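Local coordinates for putative metal binding protein (Coccidioides immitis, PDB 3CVG) that is of unestablished function but probably binds a metal ion or small solute, as expected of a member of the periplasmic binding protein superfamily, at residues G27-Q31 with S32-K36; T201-D204 with Y205-L209; L163-I167 with G168-W172. All blocks are in the same frame, centred on the assembly; numbering follows the deposited sequence.

Contact 1: G27-Q31 with S32-K36; sequences GGAGQ and SGLVK
S32 turns its hydroxyl back onto the helix turn it closes: OG donates to A29 O at 2.8 Å, standing above the carbonyl plane rather than on a lone pair. This short helix 28-32, which follows strand 20-26 in the periplasmic binding protein domain, ends in a Schellman motif, and a second helix, 34-47, starts at once. G28 lies about 7 Å from a bound calcium ion, though no role in binding it is established. G33 makes the kink. Its phi of 100° would press a CB against the preceding carbonyl oxygen, so glycine suits the position, and G33 N bonds to G30 O at 3.1 Å. A29 O also takes a weak bond from V35 N at 3.3 Å, which ties the new helix to the old one. Serine suits its place because S32 OG, between backbone N and carbonyl carbon (chi1 64°), can reach A29 O; it also bonds to Y279 OH. Outward from these bonds the packing is apolar. A29 CB meets V35 CG2 at 4.1 Å and L34 CD2 at 4.3 Å, while F103 touches both A29 and L34. G30, lacking a side chain, lets the valine come close: V35 CG2 lies 3.4 Å from G30 CA.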
# COMPACT_ATOMS: atom_id res chain seq x y z
N GLY A 27 0.36 7.63 -3.07
CA GLY A 27 -0.66 6.90 -3.80
C GLY A 27 -1.83 6.47 -2.94
O GLY A 27 -2.85 7.15 -2.88
N GLY A 28 -1.66 5.35 -2.25
CA GLY A 28 -2.72 4.79 -1.42
C GLY A 28 -3.29 5.57 -0.25
O GLY A 28 -4.51 5.58 -0.07
N ALA A 29 -2.44 6.21 0.54
CA ALA A 29 -2.91 6.96 1.70
C ALA A 29 -3.76 8.16 1.31
O ALA A 29 -4.67 8.55 2.03
CB ALA A 29 -1.74 7.40 2.55
N GLY A 30 -3.45 8.78 0.18
CA GLY A 30 -4.25 9.92 -0.24
C GLY A 30 -5.58 9.40 -0.76
O GLY A 30 -6.63 9.99 -0.53
N GLN A 31 -5.50 8.27 -1.44
CA GLN A 31 -6.65 7.60 -2.03
C GLN A 31 -7.59 7.05 -0.95
O GLN A 31 -8.77 6.82 -1.20
CB GLN A 31 -6.15 6.45 -2.92
CG GLN A 31 -7.21 5.71 -3.71
CD GLN A 31 -6.62 4.58 -4.55
OE1 GLN A 31 -7.29 4.03 -5.43
NE2 GLN A 31 -5.36 4.23 -4.28
N SER A 32 -7.05 6.85 0.24
CA SER A 32 -7.82 6.32 1.36
C SER A 32 -8.40 7.43 2.23
O SER A 32 -9.25 7.19 3.08
CB SER A 32 -6.93 5.44 2.23
OG SER A 32 -5.89 6.21 2.82
N GLY A 33 -7.91 8.66 2.02
CA GLY A 33 -8.39 9.79 2.78
C GLY A 33 -7.46 10.21 3.92
O GLY A 33 -7.67 11.27 4.52
N LEU A 34 -6.45 9.41 4.22
CA LEU A 34 -5.53 9.74 5.31
C LEU A 34 -4.76 11.04 5.09
O LEU A 34 -4.59 11.83 6.02
CB LEU A 34 -4.53 8.61 5.56
CG LEU A 34 -3.57 8.87 6.73
CD1 LEU A 34 -4.33 8.75 8.04
CD2 LEU A 34 -2.41 7.88 6.72
N VAL A 35 -4.29 11.27 3.87
CA VAL A 35 -3.53 12.48 3.58
C VAL A 35 -4.35 13.73 3.89
O VAL A 35 -3.79 14.77 4.24
CB VAL A 35 -3.05 12.51 2.11
CG1 VAL A 35 -2.41 13.86 1.79
CG2 VAL A 35 -2.04 11.40 1.87
N LYS A 36 -5.67 13.63 3.77
CA LYS A 36 -6.55 14.76 4.06
C LYS A 36 -6.52 15.03 5.56
O LYS A 36 -6.28 16.16 5.99
CB LYS A 36 -7.98 14.45 3.63
CG LYS A 36 -8.97 15.59 3.92
CD LYS A 36 -10.31 15.36 3.22
CE LYS A 36 -11.23 16.56 3.40
NZ LYS A 36 -12.53 16.37 2.70

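Contact 2: T201-D204 with Y205-L209; sequences TITD and YGTYL
The carboxylate of D204 is the flat group at the centre of this contact, and T207 meets both of its oxygens. T207 OG1 donates to D204 OD1 at 2.5 Å, a short bond on the syn side, 32° out of the carboxylate plane. T207 N approaches D204 OD2 from above that plane, at 3.1 Å. Among the aromatic rings, one face of Y205 takes L209 CD1, 3.5 Å above the plane and offset toward the rim. D204 is the N-cap of helix 205-208, its side chain capping the amide three residues on. Aspartate is a good choice here: a short acceptor reaches the amide of T207, and its negative charge should be favourable beside the helix N-terminus. With CG between the backbone N and the carbonyl carbon of D204 (chi1 61°), the carboxylate hangs over the first turn, where T207 can reach it. Threonine at 207 supplies a hydroxyl beside its own amide, so the two donors grip the carboxylate and limit its rotation. A water bonds to G206 N; its link to D204 OD2 is doubtful, being too short. A bound calcium ion lies about 5 Å from the D204 side chain. The i to i+4 backbone bond that opens the helix runs from Y208 N to D204 O at 3.1 Å. T203 OG1 packs against T207 CB at 3.7 Å. Strand 200-204 runs antiparallel to strand 100-111, which T203 meets through M108, and the backbone pairing continues past the strand at Y205 with H106. Helix 187-196 covers the threonine side, L191 touching both T203 and T207, while Y205 and L209 lie against Q276 of strand 276-281.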
# COMPACT_ATOMS: atom_id res chain seq x y z
N THR A 201 -6.39 -13.46 -4.95
CA THR A 201 -5.67 -12.24 -5.28
C THR A 201 -5.09 -11.60 -4.03
O THR A 201 -5.58 -11.83 -2.92
CB THR A 201 -6.59 -11.20 -5.96
OG1 THR A 201 -5.79 -10.15 -6.51
CG2 THR A 201 -7.56 -10.58 -4.94
N ILE A 202 -4.02 -10.84 -4.22
CA ILE A 202 -3.42 -10.11 -3.11
C ILE A 202 -4.07 -8.74 -3.23
O ILE A 202 -4.13 -8.18 -4.32
CB ILE A 202 -1.89 -9.99 -3.27
CG1 ILE A 202 -1.23 -11.34 -2.94
CG2 ILE A 202 -1.36 -8.88 -2.37
CD1 ILE A 202 -1.33 -11.77 -1.48
N THR A 203 -4.58 -8.25 -2.11
CA THR A 203 -5.24 -6.95 -2.05
C THR A 203 -4.78 -6.31 -0.74
O THR A 203 -3.88 -6.83 -0.08
CB THR A 203 -6.80 -7.12 -2.08
OG1 THR A 203 -7.43 -5.84 -2.10
CG2 THR A 203 -7.29 -7.89 -0.86
N ASP A 204 -5.37 -5.18 -0.37
CA ASP A 204 -4.96 -4.54 0.88
C ASP A 204 -6.16 -4.34 1.79
O ASP A 204 -7.31 -4.32 1.33
CB ASP A 204 -4.25 -3.21 0.61
CG ASP A 204 -5.13 -2.21 -0.10
OD1 ASP A 204 -5.30 -2.33 -1.34
OD2 ASP A 204 -5.66 -1.31 0.57
N TYR A 205 -5.89 -4.18 3.08
CA TYR A 205 -6.94 -4.00 4.07
C TYR A 205 -7.93 -2.89 3.75
O TYR A 205 -9.14 -3.09 3.86
CB TYR A 205 -6.33 -3.76 5.46
CG TYR A 205 -7.33 -3.86 6.60
CD1 TYR A 205 -8.23 -4.92 6.67
CD2 TYR A 205 -7.34 -2.90 7.62
CE1 TYR A 205 -9.13 -5.03 7.74
CE2 TYR A 205 -8.23 -3.00 8.69
CZ TYR A 205 -9.12 -4.06 8.74
OH TYR A 205 -10.01 -4.15 9.78
N GLY A 206 -7.42 -1.72 3.37
CA GLY A 206 -8.27 -0.58 3.06
C GLY A 206 -9.22 -0.80 1.89
O GLY A 206 -10.37 -0.34 1.92
N THR A 207 -8.74 -1.49 0.86
CA THR A 207 -9.56 -1.79 -0.30
C THR A 207 -10.68 -2.74 0.13
O THR A 207 -11.83 -2.58 -0.26
CB THR A 207 -8.71 -2.45 -1.40
OG1 THR A 207 -7.67 -1.55 -1.79
CG2 THR A 207 -9.57 -2.79 -2.62
N TYR A 208 -10.31 -3.72 0.95
CA TYR A 208 -11.26 -4.69 1.48
C TYR A 208 -12.42 -3.99 2.22
O TYR A 208 -13.60 -4.33 2.04
CB TYR A 208 -10.54 -5.64 2.45
CG TYR A 208 -11.45 -6.55 3.23
CD1 TYR A 208 -12.19 -7.55 2.60
CD2 TYR A 208 -11.56 -6.42 4.62
CE1 TYR A 208 -13.03 -8.39 3.32
CE2 TYR A 208 -12.40 -7.26 5.36
CZ TYR A 208 -13.13 -8.24 4.70
OH TYR A 208 -13.96 -9.08 5.42
N LEU A 209 -12.07 -3.02 3.06
CA LEU A 209 -13.08 -2.29 3.82
C LEU A 209 -13.88 -1.36 2.94
O LEU A 209 -14.87 -0.78 3.38
CB LEU A 209 -12.41 -1.49 4.95
CG LEU A 209 -11.67 -2.33 5.99
CD1 LEU A 209 -10.87 -1.42 6.92
CD2 LEU A 209 -12.67 -3.17 6.77
O HOH W 1 -4.90 -0.40 2.68

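Contact 3: L163-I167 with G168-W172; sequences LWLSI and GQVPW
W164 presents one face of its indole to P171, whose CG sits 4.0 Å from the centroid of the five-membered ring and 22° off the ring normal, a CH-pi contact. Proline suits the place because its ring is compact, rigid and apolar. The same tightly packed part holds the Schellman motif that ends helix 155-166: Q169 N bonds to W164 O at 3.1 Å and G168 N to L165 O at 2.9 Å. G168 takes the positive phi of the C-prime position, which favours glycine. W164 O accepts from I167 N as well, and the two donors approach from opposite faces of its carbonyl plane. With Q169 CG anti to its carbonyl carbon (chi1 -57°), that methylene meets I167 CD1 at 3.8 Å and serves as apolar surface. The other side is the more solvent-exposed one, L165 and V170 both being exposed. There L165 brings CD2 to V170 CG2 at 3.9 Å and to W172 CZ2 at 4.0 Å, its side chain crossing that of W172 at about a right angle. V170 CG1 lies over one face of the W172 ring, 3.2 Å above its plane and offset toward the rim. L165, V170 and W172 touch crystal neighbours, so their placement may partly reflect the lattice. Inward, W164 enters an aromatic cluster, meeting F129 and F147 edge-to-face and the rings of W179 and Y180. Helix 125-138 lies against W164 and I167 through F129, H133 and A126, while the backbone of P171 bonds to S177 in the loop leading to strand 180-182.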
# COMPACT_ATOMS: atom_id res chain seq x y z
N LEU A 163 6.09 -12.45 -4.23
CA LEU A 163 5.69 -13.72 -3.63
C LEU A 163 5.86 -14.89 -4.61
O LEU A 163 6.36 -15.95 -4.23
CB LEU A 163 4.23 -13.62 -3.14
CG LEU A 163 4.08 -12.67 -1.95
CD1 LEU A 163 2.61 -12.45 -1.64
CD2 LEU A 163 4.80 -13.27 -0.75
N TRP A 164 5.47 -14.71 -5.87
CA TRP A 164 5.65 -15.78 -6.86
C TRP A 164 7.13 -16.13 -7.03
O TRP A 164 7.52 -17.31 -7.02
CB TRP A 164 5.05 -15.36 -8.21
CG TRP A 164 3.54 -15.36 -8.20
CD1 TRP A 164 2.72 -14.29 -8.34
CD2 TRP A 164 2.70 -16.49 -7.97
NE1 TRP A 164 1.40 -14.68 -8.21
CE2 TRP A 164 1.36 -16.03 -7.99
CE3 TRP A 164 2.94 -17.85 -7.75
CZ2 TRP A 164 0.27 -16.88 -7.79
CZ3 TRP A 164 1.85 -18.70 -7.55
CH2 TRP A 164 0.54 -18.21 -7.57
N LEU A 165 7.96 -15.10 -7.19
CA LEU A 165 9.39 -15.32 -7.35
C LEU A 165 9.98 -16.02 -6.13
O LEU A 165 10.90 -16.82 -6.27
CB LEU A 165 10.13 -14.00 -7.60
CG LEU A 165 9.85 -13.28 -8.93
CD1 LEU A 165 10.70 -12.03 -8.99
CD2 LEU A 165 10.18 -14.17 -10.11
N SER A 166 9.46 -15.73 -4.94
CA SER A 166 9.96 -16.33 -3.70
C SER A 166 9.86 -17.86 -3.71
O SER A 166 10.61 -18.55 -3.01
CB SER A 166 9.22 -15.78 -2.46
OG SER A 166 7.90 -16.30 -2.36
N ILE A 167 8.94 -18.40 -4.50
CA ILE A 167 8.81 -19.85 -4.60
C ILE A 167 9.35 -20.38 -5.94
O ILE A 167 9.02 -21.49 -6.35
CB ILE A 167 7.36 -20.33 -4.41
CG1 ILE A 167 6.46 -19.74 -5.49
CG2 ILE A 167 6.88 -19.95 -3.00
CD1 ILE A 167 5.11 -20.43 -5.57
N GLY A 168 10.16 -19.57 -6.61
CA GLY A 168 10.76 -19.96 -7.87
C GLY A 168 9.88 -19.99 -9.11
O GLY A 168 10.19 -20.70 -10.07
N GLN A 169 8.79 -19.22 -9.11
CA GLN A 169 7.89 -19.19 -10.26
C GLN A 169 7.85 -17.82 -10.93
O GLN A 169 7.97 -16.78 -10.27
CB GLN A 169 6.47 -19.57 -9.84
CG GLN A 169 6.32 -20.93 -9.17
CD GLN A 169 6.80 -22.07 -10.05
OE1 GLN A 169 6.62 -22.05 -11.26
NE2 GLN A 169 7.41 -23.07 -9.43
N VAL A 170 7.67 -17.82 -12.25
CA VAL A 170 7.56 -16.58 -13.03
C VAL A 170 6.35 -16.78 -13.94
O VAL A 170 6.49 -17.05 -15.13
CB VAL A 170 8.81 -16.34 -13.91
CG1 VAL A 170 8.80 -14.89 -14.42
CG2 VAL A 170 10.10 -16.62 -13.12
N PRO A 171 5.13 -16.64 -13.39
CA PRO A 171 3.86 -16.82 -14.12
C PRO A 171 3.69 -16.00 -15.39
O PRO A 171 3.07 -16.46 -16.35
CB PRO A 171 2.80 -16.46 -13.08
CG PRO A 171 3.48 -16.74 -11.77
CD PRO A 171 4.87 -16.23 -12.00
N TRP A 172 4.22 -14.78 -15.39
CA TRP A 172 4.09 -13.88 -16.54
C TRP A 172 5.08 -14.16 -17.67
O TRP A 172 4.84 -13.74 -18.80
CB TRP A 172 4.25 -12.43 -16.09
CG TRP A 172 5.49 -12.20 -15.29
CD1 TRP A 172 6.73 -11.89 -15.76
CD2 TRP A 172 5.62 -12.32 -13.87
NE1 TRP A 172 7.62 -11.80 -14.72
CE2 TRP A 172 6.97 -12.06 -13.55
CE3 TRP A 172 4.72 -12.62 -12.83
CZ2 TRP A 172 7.45 -12.09 -12.23
CZ3 TRP A 172 5.20 -12.64 -11.52
CH2 TRP A 172 6.55 -12.38 -11.23

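Overall arrangement
Along the chain the order is contact 1, contact 3, contact 2, all within the periplasmic binding protein domain. Contacts 1 and 2 are nearest the middle, their centres 14 Å apart and their nearest atoms about 6 Å, without touching. Both adjoin strands 100-111 and 276-281, and both place a helix start near the bound calcium ion, which may mark the region of the binding cleft, though neither contact is established as a ligand of the ion. Contact 3 lies about 30 Å from contact 1, centre to centre, across the middle of the chain. It reaches contact 2, about 21 Å away between centres, where L163 of helix 155-166 packs on I202 of strand 200-204.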